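PDB 5O95: ribosomal RNA small subunit methyltransferase E from Legionella pneumophila, which probably methylates the N3 position of uridine 1498 in 16S rRNA, using S-adenosyl-L-methionine as methyl donor. Local coordinates for residues L21-E26 against E41-F46; A55-E58 against Q64-V67; D160-E165 against D191-I196; K171-P176 against E205-T210. All blocks are in the same frame, centred on the assembly; numbering follows the deposited sequence.

Interaction 1: L21-E26 against E41-F46; sequences LELSPE and EQLTLF
Leu21 carries its CG trans to the backbone N (chi1 173°), whereas Leu45 keeps its CG beside the backbone N and trans to the carbonyl carbon (chi1 -46°). With these torsions the two side chains slide past each other in opposite directions, and one methyl of each meets the other, Leu21 CD2 lying 3.6 Å from Leu45 CD1. Two residues further on, Leu23 uses both of its branches. Its CD1 approaches Leu43 CD1 at 4.4 Å, and its CD2 approaches Leu45 CD2 at 4.3 Å, so the forked end of one leucine reaches two leucines, two residues apart, on the same side of strand 42-46.

The backbones themselves stay apart: Leu23 CA and Leu45 CA, the nearest such pair, are 9.8 Å from each other. Strands 20-22 and 42-46 belong to one mixed sheet, yet strands 51-61 and 64-74 lie between them in it. Contact across this gap means that the sheet is strongly curled, consistent with the barrel-like core of PUA domains. Leu21 and Leu23 are tied by backbone hydrogen bonds to Val67 and Val65, and Leu43 in the same way to Ala55. Just past Leu23, Ser24 is the N-cap of helix 25-34, its OG bonded to the N of Ala27.

Between the two segments only methyl groups touch and no hydrogen bond forms. Such a contact has no directional preference of its own; it relies on exclusion of water and on complementary shape, while the neighbouring strands fix where each leucine stands.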
loop_
_atom_site.group_PDB
_atom_site.type_symbol
_atom_site.label_atom_id
_atom_site.label_comp_id
_atom_site.label_asym_id
_atom_site.label_seq_id
_atom_site.Cartn_x
_atom_site.Cartn_y
_atom_site.Cartn_z
ATOM N N LEU B 21 6.611 -9.599 35.334
ATOM C CA LEU B 21 7.513 -9.712 34.198
ATOM C C LEU B 21 8.288 -8.412 34.054
ATOM O O LEU B 21 7.686 -7.346 33.877
ATOM C CB LEU B 21 6.716 -9.993 32.927
ATOM C CG LEU B 21 7.520 -9.973 31.630
ATOM C CD1 LEU B 21 8.581 -11.065 31.648
ATOM C CD2 LEU B 21 6.582 -10.125 30.444
ATOM N N GLU B 22 9.613 -8.495 34.143
ATOM C CA GLU B 22 10.455 -7.382 33.740
ATOM C C GLU B 22 10.576 -7.419 32.225
ATOM O O GLU B 22 11.064 -8.402 31.653
ATOM C CB GLU B 22 11.841 -7.479 34.371
ATOM C CG GLU B 22 12.720 -6.306 33.981
ATOM C CD GLU B 22 14.089 -6.365 34.615
ATOM O OE1 GLU B 22 14.325 -7.293 35.406
ATOM O OE2 GLU B 22 14.924 -5.488 34.322
ATOM N N LEU B 23 10.106 -6.369 31.567
ATOM C CA LEU B 23 10.159 -6.381 30.117
ATOM C C LEU B 23 11.596 -6.498 29.650
ATOM O O LEU B 23 12.524 -6.074 30.341
ATOM C CB LEU B 23 9.546 -5.100 29.569
ATOM C CG LEU B 23 8.064 -4.928 29.878
ATOM C CD1 LEU B 23 7.594 -3.633 29.209
ATOM C CD2 LEU B 23 7.256 -6.110 29.372
ATOM N N SER B 24 11.777 -7.088 28.455
ATOM C CA SER B 24 13.105 -7.112 27.869
ATOM C C SER B 24 13.628 -5.683 27.786
ATOM O O SER B 24 12.839 -4.740 27.700
ATOM C CB SER B 24 13.046 -7.695 26.462
ATOM O OG SER B 24 12.213 -6.892 25.621
ATOM N N PRO B 25 14.950 -5.492 27.822
ATOM C CA PRO B 25 15.480 -4.123 27.729
ATOM C C PRO B 25 14.956 -3.356 26.525
ATOM O O PRO B 25 14.647 -2.163 26.641
ATOM C CB PRO B 25 17.000 -4.343 27.681
ATOM C CG PRO B 25 17.187 -5.611 28.492
ATOM C CD PRO B 25 16.003 -6.477 28.146
ATOM N N GLU B 26 14.852 -4.009 25.367
ATOM C CA GLU B 26 14.312 -3.328 24.192
ATOM C C GLU B 26 12.876 -2.886 24.423
ATOM O O GLU B 26 12.493 -1.774 24.045
ATOM C CB GLU B 26 14.405 -4.224 22.955
ATOM C CG GLU B 26 15.825 -4.367 22.438
ATOM C CD GLU B 26 16.399 -3.046 21.985
ATOM O OE1 GLU B 26 15.940 -2.538 20.945
ATOM O OE2 GLU B 26 17.297 -2.510 22.673
ATOM N N GLU B 41 -0.646 2.039 34.016
ATOM C CA GLU B 41 -1.185 1.939 32.671
ATOM C C GLU B 41 -1.234 0.485 32.197
ATOM O O GLU B 41 -0.443 -0.363 32.619
ATOM C CB GLU B 41 -0.362 2.790 31.701
ATOM C CG GLU B 41 -0.361 4.280 32.054
ATOM C CD GLU B 41 0.365 5.128 31.016
ATOM O OE1 GLU B 41 0.121 4.934 29.808
ATOM O OE2 GLU B 41 1.189 5.976 31.418
ATOM N N GLN B 42 -2.186 0.211 31.307
ATOM C CA GLN B 42 -2.432 -1.129 30.801
ATOM C C GLN B 42 -1.612 -1.409 29.549
ATOM O O GLN B 42 -1.332 -0.510 28.746
ATOM C CB GLN B 42 -3.911 -1.301 30.466
ATOM C CG GLN B 42 -4.826 -1.056 31.645
ATOM C CD GLN B 42 -4.670 -2.127 32.699
ATOM O OE1 GLN B 42 -4.589 -3.313 32.379
ATOM N NE2 GLN B 42 -4.605 -1.715 33.961
ATOM N N LEU B 43 -1.267 -2.684 29.370
ATOM C CA LEU B 43 -0.576 -3.181 28.191
ATOM C C LEU B 43 -1.135 -4.550 27.855
ATOM O O LEU B 43 -1.553 -5.299 28.739
ATOM C CB LEU B 43 0.933 -3.415 28.450
ATOM C CG LEU B 43 1.875 -2.247 28.695
ATOM C CD1 LEU B 43 3.256 -2.744 29.099
ATOM C CD2 LEU B 43 1.968 -1.422 27.429
ATOM N N THR B 44 -1.116 -4.883 26.578
ATOM C CA THR B 44 -1.414 -6.229 26.114
ATOM C C THR B 44 -0.116 -6.782 25.569
ATOM O O THR B 44 0.375 -6.311 24.541
ATOM C CB THR B 44 -2.484 -6.219 25.027
ATOM O OG1 THR B 44 -3.708 -5.660 25.530
ATOM C CG2 THR B 44 -2.747 -7.652 24.531
ATOM N N LEU B 45 0.486 -7.733 26.276
ATOM C CA LEU B 45 1.643 -8.412 25.719
ATOM C C LEU B 45 1.157 -9.562 24.856
ATOM O O LEU B 45 0.083 -10.107 25.076
ATOM C CB LEU B 45 2.526 -8.977 26.831
ATOM C CG LEU B 45 2.769 -7.981 27.953
ATOM C CD1 LEU B 45 3.561 -8.658 29.091
ATOM C CD2 LEU B 45 3.478 -6.723 27.451
ATOM N N PHE B 46 1.942 -9.916 23.845
ATOM C CA PHE B 46 1.677 -11.149 23.127
ATOM C C PHE B 46 3.010 -11.813 22.838
ATOM O O PHE B 46 4.051 -11.153 22.782
ATOM C CB PHE B 46 0.859 -10.916 21.847
ATOM C CG PHE B 46 1.575 -10.067 20.832
ATOM C CD1 PHE B 46 1.589 -8.690 20.978
ATOM C CD2 PHE B 46 2.264 -10.654 19.779
ATOM C CE1 PHE B 46 2.266 -7.882 20.053
ATOM C CE2 PHE B 46 2.942 -9.845 18.844
ATOM C CZ PHE B 46 2.954 -8.474 19.006
#

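Interaction 2: A55-E58 against Q64-V67; sequences ASIE and QVFV
Val67 and Ile57 sit at the apolar centre as an antiparallel non-hydrogen-bonded pair, their CA atoms 4.4 Å apart. Val67 divides its methyls: CG1 lies 4.3 Å from Ile57 CG1, while CG2, placed between the backbone N and the carbonyl carbon (chi1 -49° for CG1), reaches back to Ala55 CB at 4.0 Å. The other branch of Ile57, CG2, crosses Val65 at a slant and meets its CG1 at 4.1 Å. These side chains, joined by Leu43 and Leu45 of strand 42-46 and Leu21 of strand 20-22, line the inner side of the curled PUA-domain sheet.

The two segments are arms of the hairpin formed by strands 51-61 and 64-74, and their short axes diverge strongly from antiparallel, at 131°. Moving out to the backbone, Ser56 O accepts a CA-H...O contact from Val67 CA at 3.2 Å. Next along, Glu58 N donates to Phe66 O at 2.8 Å; the bond is somewhat bent at the hydrogen (149°) but lies in the carbonyl plane. The Glu58 side chain turns away from residues 64-67, and its OE2 forms a salt bridge with Arg68, further along that same strand, while the Phe66 ring has a cation-pi contact with Arg59.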
loop_
_atom_site.group_PDB
_atom_site.type_symbol
_atom_site.label_atom_id
_atom_site.label_comp_id
_atom_site.label_asym_id
_atom_site.label_seq_id
_atom_site.Cartn_x
_atom_site.Cartn_y
_atom_site.Cartn_z
ATOM N N ALA B 55 -1.903 -6.938 31.040
ATOM C CA ALA B 55 -0.902 -6.587 32.030
ATOM C C ALA B 55 -1.057 -5.123 32.400
ATOM O O ALA B 55 -1.692 -4.339 31.695
ATOM C CB ALA B 55 0.531 -6.853 31.535
ATOM N N SER B 56 -0.474 -4.767 33.529
ATOM C CA SER B 56 -0.404 -3.379 33.933
ATOM C C SER B 56 0.998 -3.087 34.429
ATOM O O SER B 56 1.715 -3.974 34.914
ATOM C CB SER B 56 -1.432 -3.039 34.998
ATOM O OG SER B 56 -1.190 -3.813 36.147
ATOM N N ILE B 57 1.386 -1.828 34.300
ATOM C CA ILE B 57 2.730 -1.423 34.680
ATOM C C ILE B 57 2.770 -1.263 36.191
ATOM O O ILE B 57 2.053 -0.430 36.755
ATOM C CB ILE B 57 3.144 -0.136 33.963
ATOM C CG1 ILE B 57 3.179 -0.406 32.453
ATOM C CG2 ILE B 57 4.495 0.319 34.481
ATOM C CD1 ILE B 57 3.756 0.735 31.626
ATOM N N GLU B 58 3.575 -2.092 36.848
ATOM C CA GLU B 58 3.663 -2.049 38.299
ATOM C C GLU B 58 4.750 -1.104 38.781
ATOM O O GLU B 58 4.607 -0.489 39.842
ATOM C CB GLU B 58 3.909 -3.455 38.851
ATOM C CG GLU B 58 3.658 -3.565 40.347
ATOM C CD GLU B 58 3.562 -5.001 40.817
ATOM O OE1 GLU B 58 4.561 -5.508 41.373
ATOM O OE2 GLU B 58 2.491 -5.618 40.621
ATOM N N GLN B 64 13.940 0.228 33.162
ATOM C CA GLN B 64 13.367 -1.042 33.571
ATOM C C GLN B 64 11.871 -0.857 33.764
ATOM O O GLN B 64 11.437 0.077 34.449
ATOM C CB GLN B 64 13.983 -1.519 34.883
ATOM C CG GLN B 64 15.383 -2.086 34.767
ATOM C CD GLN B 64 15.886 -2.608 36.102
ATOM O OE1 GLN B 64 16.100 -1.839 37.038
ATOM N NE2 GLN B 64 16.060 -3.923 36.202
ATOM N N VAL B 65 11.086 -1.728 33.146
ATOM C CA VAL B 65 9.635 -1.723 33.294
ATOM C C VAL B 65 9.221 -3.092 33.821
ATOM O O VAL B 65 9.508 -4.114 33.182
ATOM C CB VAL B 65 8.928 -1.416 31.967
ATOM C CG1 VAL B 65 7.421 -1.385 32.184
ATOM C CG2 VAL B 65 9.415 -0.078 31.389
ATOM N N PHE B 66 8.536 -3.111 34.973
ATOM C CA PHE B 66 7.983 -4.330 35.558
ATOM C C PHE B 66 6.463 -4.326 35.407
ATOM O O PHE B 66 5.799 -3.385 35.841
ATOM C CB PHE B 66 8.348 -4.436 37.042
ATOM C CG PHE B 66 9.821 -4.535 37.284
ATOM C CD1 PHE B 66 10.595 -3.391 37.406
ATOM C CD2 PHE B 66 10.442 -5.772 37.371
ATOM C CE1 PHE B 66 11.961 -3.478 37.614
ATOM C CE2 PHE B 66 11.810 -5.865 37.592
ATOM C CZ PHE B 66 12.567 -4.720 37.708
ATOM N N VAL B 67 5.921 -5.371 34.800
ATOM C CA VAL B 67 4.488 -5.447 34.542
ATOM C C VAL B 67 3.906 -6.653 35.260
ATOM O O VAL B 67 4.544 -7.700 35.386
ATOM C CB VAL B 67 4.139 -5.460 33.037
ATOM C CG1 VAL B 67 4.880 -4.339 32.328
ATOM C CG2 VAL B 67 4.421 -6.826 32.404
#

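Interaction 3: D160-E165 against D191-I196; sequences DQFVRE and DVALII
Phe162 and Ile195 give up the most surface here, and each lies along the other, the two side chains sliding past in opposite directions. Ile195 comes obliquely to the CD2-CE2 side of the Phe162 ring: CE2 lies 3.7 Å from Ile195 CG1, and CD2 is 4.0 Å from Ile195 CD1. Phe162 gets there because its CG is trans to the backbone N (chi1 -177°), which sends the ring from the helix down onto the strand. The far end of the ring carries on to Ala193, third in buried surface, where CZ stands 4.4 Å from Ala193 CB. Ala193 and Ile195 both point at the helix, while Leu194 between them points away, as alternation along a strand requires.

Helix 159-165 runs nearly antiparallel to strand 191-196, at 163° between the short axes, which come within 10.9 Å. It covers one face of the parallel sheet of the SPOUT methyltransferase domain and forms part of the crossover from strand 152-158 to strand 170-174. Strand 191-196 leads directly into Gly197, a residue that binds S-adenosyl-L-methionine.

Val163 adds to the grip on Ile195: crossing it at about a right angle, its CG1 touches the terminal CD1 at 3.9 Å. Beyond the segments, His84 meets the Phe162 ring edge-to-face, and Phe215 packs against both Phe162 and Ile195. On the helix itself, Gln161 NE2 donates a nearly straight bond (168°) to Glu165 OE2 at 2.9 Å, reaching it from above the carboxylate plane.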
loop_
_atom_site.group_PDB
_atom_site.type_symbol
_atom_site.label_atom_id
_atom_site.label_comp_id
_atom_site.label_asym_id
_atom_site.label_seq_id
_atom_site.Cartn_x
_atom_site.Cartn_y
_atom_site.Cartn_z
ATOM N N ASP B 160 17.106 -18.864 -8.075
ATOM C CA ASP B 160 17.177 -20.289 -8.376
ATOM C C ASP B 160 16.990 -21.138 -7.124
ATOM O O ASP B 160 16.292 -22.159 -7.159
ATOM C CB ASP B 160 18.474 -20.650 -9.110
ATOM C CG ASP B 160 19.719 -20.325 -8.316
ATOM O OD1 ASP B 160 19.643 -19.589 -7.316
ATOM O OD2 ASP B 160 20.797 -20.814 -8.709
ATOM N N GLN B 161 17.601 -20.734 -6.007
ATOM C CA GLN B 161 17.347 -21.435 -4.751
ATOM C C GLN B 161 15.883 -21.333 -4.345
ATOM O O GLN B 161 15.294 -22.310 -3.869
ATOM C CB GLN B 161 18.243 -20.899 -3.635
ATOM C CG GLN B 161 18.028 -21.632 -2.327
ATOM C CD GLN B 161 19.059 -21.289 -1.273
ATOM O OE1 GLN B 161 19.892 -20.406 -1.464
ATOM N NE2 GLN B 161 18.999 -21.988 -0.144
ATOM N N PHE B 162 15.268 -20.162 -4.527
ATOM C CA PHE B 162 13.882 -20.014 -4.102
ATOM C C PHE B 162 12.955 -20.941 -4.877
ATOM O O PHE B 162 12.104 -21.616 -4.289
ATOM C CB PHE B 162 13.409 -18.566 -4.208
ATOM C CG PHE B 162 12.021 -18.377 -3.703
ATOM C CD1 PHE B 162 11.785 -18.166 -2.354
ATOM C CD2 PHE B 162 10.942 -18.443 -4.573
ATOM C CE1 PHE B 162 10.488 -18.009 -1.882
ATOM C CE2 PHE B 162 9.649 -18.296 -4.108
ATOM C CZ PHE B 162 9.422 -18.081 -2.762
ATOM N N VAL B 163 13.088 -20.979 -6.206
ATOM C CA VAL B 163 12.191 -21.840 -6.969
ATOM C C VAL B 163 12.489 -23.319 -6.728
ATOM O O VAL B 163 11.576 -24.153 -6.767
ATOM C CB VAL B 163 12.151 -21.454 -8.461
ATOM C CG1 VAL B 163 11.863 -19.961 -8.605
ATOM C CG2 VAL B 163 13.434 -21.852 -9.180
ATOM N N ARG B 164 13.751 -23.669 -6.453
ATOM C CA ARG B 164 14.089 -25.068 -6.216
ATOM C C ARG B 164 13.429 -25.577 -4.937
ATOM O O ARG B 164 12.948 -26.715 -4.888
ATOM C CB ARG B 164 15.611 -25.237 -6.178
ATOM C CG ARG B 164 16.113 -26.267 -5.177
ATOM C CD ARG B 164 17.557 -26.671 -5.467
ATOM N NE ARG B 164 18.408 -25.524 -5.771
ATOM C CZ ARG B 164 19.127 -24.864 -4.870
ATOM N NH1 ARG B 164 19.105 -25.237 -3.597
ATOM N NH2 ARG B 164 19.871 -23.829 -5.244
ATOM N N GLU B 165 13.346 -24.726 -3.915
ATOM C CA GLU B 165 12.869 -25.140 -2.602
ATOM C C GLU B 165 11.374 -24.937 -2.393
ATOM O O GLU B 165 10.821 -25.504 -1.442
ATOM C CB GLU B 165 13.618 -24.378 -1.505
ATOM C CG GLU B 165 15.109 -24.649 -1.495
ATOM C CD GLU B 165 15.849 -23.812 -0.471
ATOM O OE1 GLU B 165 15.267 -22.838 0.052
ATOM O OE2 GLU B 165 17.021 -24.129 -0.197
ATOM N N ASP B 191 -1.697 -22.792 0.960
ATOM C CA ASP B 191 -0.580 -21.872 0.863
ATOM C C ASP B 191 -0.338 -21.440 -0.575
ATOM O O ASP B 191 -0.820 -22.051 -1.532
ATOM C CB ASP B 191 0.699 -22.455 1.484
ATOM C CG ASP B 191 1.065 -23.827 0.928
ATOM O OD1 ASP B 191 0.425 -24.302 -0.027
ATOM O OD2 ASP B 191 2.016 -24.433 1.458
ATOM N N VAL B 192 0.429 -20.367 -0.701
ATOM C CA VAL B 192 0.774 -19.809 -2.004
ATOM C C VAL B 192 2.147 -19.170 -1.886
ATOM O O VAL B 192 2.447 -18.500 -0.893
ATOM C CB VAL B 192 -0.313 -18.823 -2.495
ATOM C CG1 VAL B 192 -0.576 -17.745 -1.472
ATOM C CG2 VAL B 192 0.072 -18.203 -3.840
ATOM N N ALA B 193 2.987 -19.401 -2.895
ATOM C CA ALA B 193 4.262 -18.708 -3.033
ATOM C C ALA B 193 4.079 -17.651 -4.109
ATOM O O ALA B 193 3.487 -17.929 -5.154
ATOM C CB ALA B 193 5.387 -19.670 -3.422
ATOM N N LEU B 194 4.517 -16.433 -3.818
ATOM C CA LEU B 194 4.380 -15.315 -4.746
ATOM C C LEU B 194 5.732 -14.649 -4.906
ATOM O O LEU B 194 6.304 -14.161 -3.925
ATOM C CB LEU B 194 3.386 -14.291 -4.193
ATOM C CG LEU B 194 3.252 -12.973 -4.942
ATOM C CD1 LEU B 194 2.633 -13.212 -6.306
ATOM C CD2 LEU B 194 2.426 -12.006 -4.092
ATOM N N ILE B 195 6.214 -14.595 -6.145
ATOM C CA ILE B 195 7.458 -13.917 -6.493
ATOM C C ILE B 195 7.117 -12.542 -7.050
ATOM O O ILE B 195 6.400 -12.430 -8.051
ATOM C CB ILE B 195 8.255 -14.719 -7.531
ATOM C CG1 ILE B 195 8.685 -16.063 -6.945
ATOM C CG2 ILE B 195 9.492 -13.925 -7.960
ATOM C CD1 ILE B 195 9.418 -16.941 -7.913
ATOM N N ILE B 196 7.639 -11.498 -6.414
ATOM C CA ILE B 196 7.605 -10.140 -6.952
ATOM C C ILE B 196 9.031 -9.776 -7.308
ATOM O O ILE B 196 9.903 -9.745 -6.430
ATOM C CB ILE B 196 7.057 -9.156 -5.919
ATOM C CG1 ILE B 196 5.727 -9.697 -5.405
ATOM C CG2 ILE B 196 6.974 -7.744 -6.505
ATOM C CD1 ILE B 196 4.697 -8.694 -5.244
#

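Interaction 4: K171-P176 against E205-T210; sequences KLILHP and EEIRLT
Ile207 is the first residue of 205-210 to touch 171-176, and it comes to His175 from the opposite direction, over one face of its ring. Its CD1 stands over the middle of the imidazole, 3.8 Å from the ring centroid and just 8° off the ring normal, a clean CH-pi contact. CG1 lies beside it over the same face, 3.8 Å from His175 CE1. With CG trans to the backbone N (chi1 -169°) the imidazole is carried out toward the helix, and chi2 of -112° turns its face to Ile207; Pro176 CD lies against the opposite face. The same Ile207 CD1 also approaches Ile173 CD1, at 4.3 Å.

The helix belongs to the crossover from strand 191-196 to strand 216-218, which flank strand 170-174 in the parallel sheet of this SPOUT domain. Leu174, between Ile173 and His175, binds S-adenosyl-L-methionine.

One turn after Ile207, Thr210 crosses Ile173 at about a right angle. Its methyl CG2 takes the tip of the isoleucine, with Ile173 CD1 3.8 Å away, and Thr210 OG1 is nearly as near that same CD1, at 3.9 Å. Thr210 also touches Leu159 of helix 159-165.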
loop_
_atom_site.group_PDB
_atom_site.type_symbol
_atom_site.label_atom_id
_atom_site.label_comp_id
_atom_site.label_asym_id
_atom_site.label_seq_id
_atom_site.Cartn_x
_atom_site.Cartn_y
_atom_site.Cartn_z
ATOM N N LYS B 171 1.814 -21.581 -6.922
ATOM C CA LYS B 171 3.057 -20.841 -7.094
ATOM C C LYS B 171 2.858 -19.809 -8.193
ATOM O O LYS B 171 2.558 -20.165 -9.336
ATOM C CB LYS B 171 4.213 -21.794 -7.408
ATOM C CG LYS B 171 4.495 -22.768 -6.264
ATOM C CD LYS B 171 5.680 -23.687 -6.525
ATOM C CE LYS B 171 5.332 -24.789 -7.508
ATOM N NZ LYS B 171 6.318 -25.926 -7.438
ATOM N N LEU B 172 2.980 -18.537 -7.827
ATOM C CA LEU B 172 2.680 -17.442 -8.731
ATOM C C LEU B 172 3.872 -16.504 -8.845
ATOM O O LEU B 172 4.662 -16.343 -7.914
ATOM C CB LEU B 172 1.482 -16.647 -8.233
ATOM C CG LEU B 172 0.211 -17.458 -8.053
ATOM C CD1 LEU B 172 -0.835 -16.571 -7.370
ATOM C CD2 LEU B 172 -0.306 -17.962 -9.379
ATOM N N ILE B 173 3.991 -15.871 -10.006
ATOM C CA ILE B 173 5.015 -14.861 -10.217
ATOM C C ILE B 173 4.358 -13.682 -10.920
ATOM O O ILE B 173 3.599 -13.867 -11.874
ATOM C CB ILE B 173 6.209 -15.433 -11.012
ATOM C CG1 ILE B 173 7.288 -14.373 -11.244
ATOM C CG2 ILE B 173 5.736 -16.106 -12.297
ATOM C CD1 ILE B 173 8.601 -14.985 -11.699
ATOM N N LEU B 174 4.618 -12.474 -10.423
ATOM C CA LEU B 174 4.132 -11.263 -11.081
ATOM C C LEU B 174 4.969 -11.017 -12.325
ATOM O O LEU B 174 6.092 -10.517 -12.248
ATOM C CB LEU B 174 4.197 -10.069 -10.139
ATOM C CG LEU B 174 3.016 -9.900 -9.189
ATOM C CD1 LEU B 174 3.195 -8.638 -8.381
ATOM C CD2 LEU B 174 1.725 -9.839 -9.991
ATOM N N HIS B 175 4.414 -11.368 -13.486
ATOM C CA HIS B 175 5.112 -11.189 -14.751
ATOM C C HIS B 175 4.078 -11.145 -15.861
ATOM O O HIS B 175 3.140 -11.951 -15.849
ATOM C CB HIS B 175 6.106 -12.329 -15.003
ATOM C CG HIS B 175 7.035 -12.074 -16.149
ATOM N ND1 HIS B 175 6.989 -12.801 -17.320
ATOM C CD2 HIS B 175 8.017 -11.157 -16.314
ATOM C CE1 HIS B 175 7.907 -12.346 -18.154
ATOM N NE2 HIS B 175 8.546 -11.349 -17.568
ATOM N N PRO B 176 4.231 -10.260 -16.839
ATOM C CA PRO B 176 3.146 -10.025 -17.803
ATOM C C PRO B 176 2.989 -11.118 -18.850
ATOM O O PRO B 176 1.860 -11.401 -19.270
ATOM C CB PRO B 176 3.536 -8.688 -18.451
ATOM C CG PRO B 176 4.538 -8.071 -17.533
ATOM C CD PRO B 176 5.268 -9.218 -16.905
ATOM N N GLU B 205 16.107 -16.280 -19.120
ATOM C CA GLU B 205 16.581 -17.471 -18.426
ATOM C C GLU B 205 15.912 -17.617 -17.064
ATOM O O GLU B 205 15.603 -18.734 -16.634
ATOM C CB GLU B 205 18.106 -17.421 -18.298
ATOM C CG GLU B 205 18.715 -18.475 -17.391
ATOM C CD GLU B 205 20.206 -18.280 -17.198
ATOM O OE1 GLU B 205 20.767 -17.335 -17.794
ATOM O OE2 GLU B 205 20.819 -19.068 -16.448
ATOM N N GLU B 206 15.677 -16.500 -16.371
ATOM C CA GLU B 206 14.970 -16.574 -15.097
ATOM C C GLU B 206 13.554 -17.095 -15.292
ATOM O O GLU B 206 13.072 -17.916 -14.503
ATOM C CB GLU B 206 14.959 -15.206 -14.420
ATOM C CG GLU B 206 16.328 -14.788 -13.933
ATOM C CD GLU B 206 16.314 -13.455 -13.229
ATOM O OE1 GLU B 206 15.759 -12.485 -13.785
ATOM O OE2 GLU B 206 16.859 -13.381 -12.113
ATOM N N ILE B 207 12.877 -16.645 -16.352
ATOM C CA ILE B 207 11.505 -17.086 -16.583
ATOM C C ILE B 207 11.469 -18.562 -16.955
ATOM O O ILE B 207 10.534 -19.287 -16.583
ATOM C CB ILE B 207 10.814 -16.193 -17.631
ATOM C CG1 ILE B 207 10.640 -14.785 -17.069
ATOM C CG2 ILE B 207 9.470 -16.775 -18.035
ATOM C CD1 ILE B 207 9.871 -14.763 -15.761
ATOM N N ARG B 208 12.472 -19.030 -17.703
ATOM C CA ARG B 208 12.579 -20.460 -17.974
ATOM C C ARG B 208 12.733 -21.231 -16.669
ATOM O O ARG B 208 12.139 -22.301 -16.487
ATOM C CB ARG B 208 13.751 -20.706 -18.927
ATOM C CG ARG B 208 14.022 -22.154 -19.265
ATOM C CD ARG B 208 14.915 -22.276 -20.506
ATOM N NE ARG B 208 16.073 -21.379 -20.480
ATOM C CZ ARG B 208 16.212 -20.305 -21.257
ATOM N NH1 ARG B 208 15.265 -19.985 -22.130
ATOM N NH2 ARG B 208 17.301 -19.551 -21.164
ATOM N N LEU B 209 13.475 -20.662 -15.723
ATOM C CA LEU B 209 13.677 -21.305 -14.431
ATOM C C LEU B 209 12.402 -21.282 -13.593
ATOM O O LEU B 209 12.015 -22.298 -13.006
ATOM C CB LEU B 209 14.819 -20.604 -13.706
ATOM C CG LEU B 209 15.386 -21.233 -12.443
ATOM C CD1 LEU B 209 16.101 -22.535 -12.766
ATOM C CD2 LEU B 209 16.330 -20.236 -11.833
ATOM N N THR B 210 11.732 -20.126 -13.523
ATOM C CA THR B 210 10.502 -20.039 -12.737
ATOM C C THR B 210 9.395 -20.897 -13.345
ATOM O O THR B 210 8.720 -21.651 -12.635
ATOM C CB THR B 210 10.056 -18.579 -12.557
ATOM O OG1 THR B 210 9.701 -18.000 -13.826
ATOM C CG2 THR B 210 11.164 -17.740 -11.909
#

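How the interactions relate
From the N terminus, interaction 1 closes the loop that holds helix 25-34, and interaction 2 follows in series, closing the short turn of a hairpin. The two touch within one sheet, where Glu22 OE2 and Gln64 NE2 make a probable hydrogen bond. Further along, interaction 3 closes a loop holding strand 170-174 and interaction 4 one holding strand 191-196. These two cross, since 171-176 lies between the segments of interaction 3 and 191-196 between those of interaction 4. Their strands are neighbours in the methyltransferase sheet, and their helices touch where Asp160 meets Leu209. The two pairs belong to different domains; interactions 1 and 3 have centres about 36 Å apart.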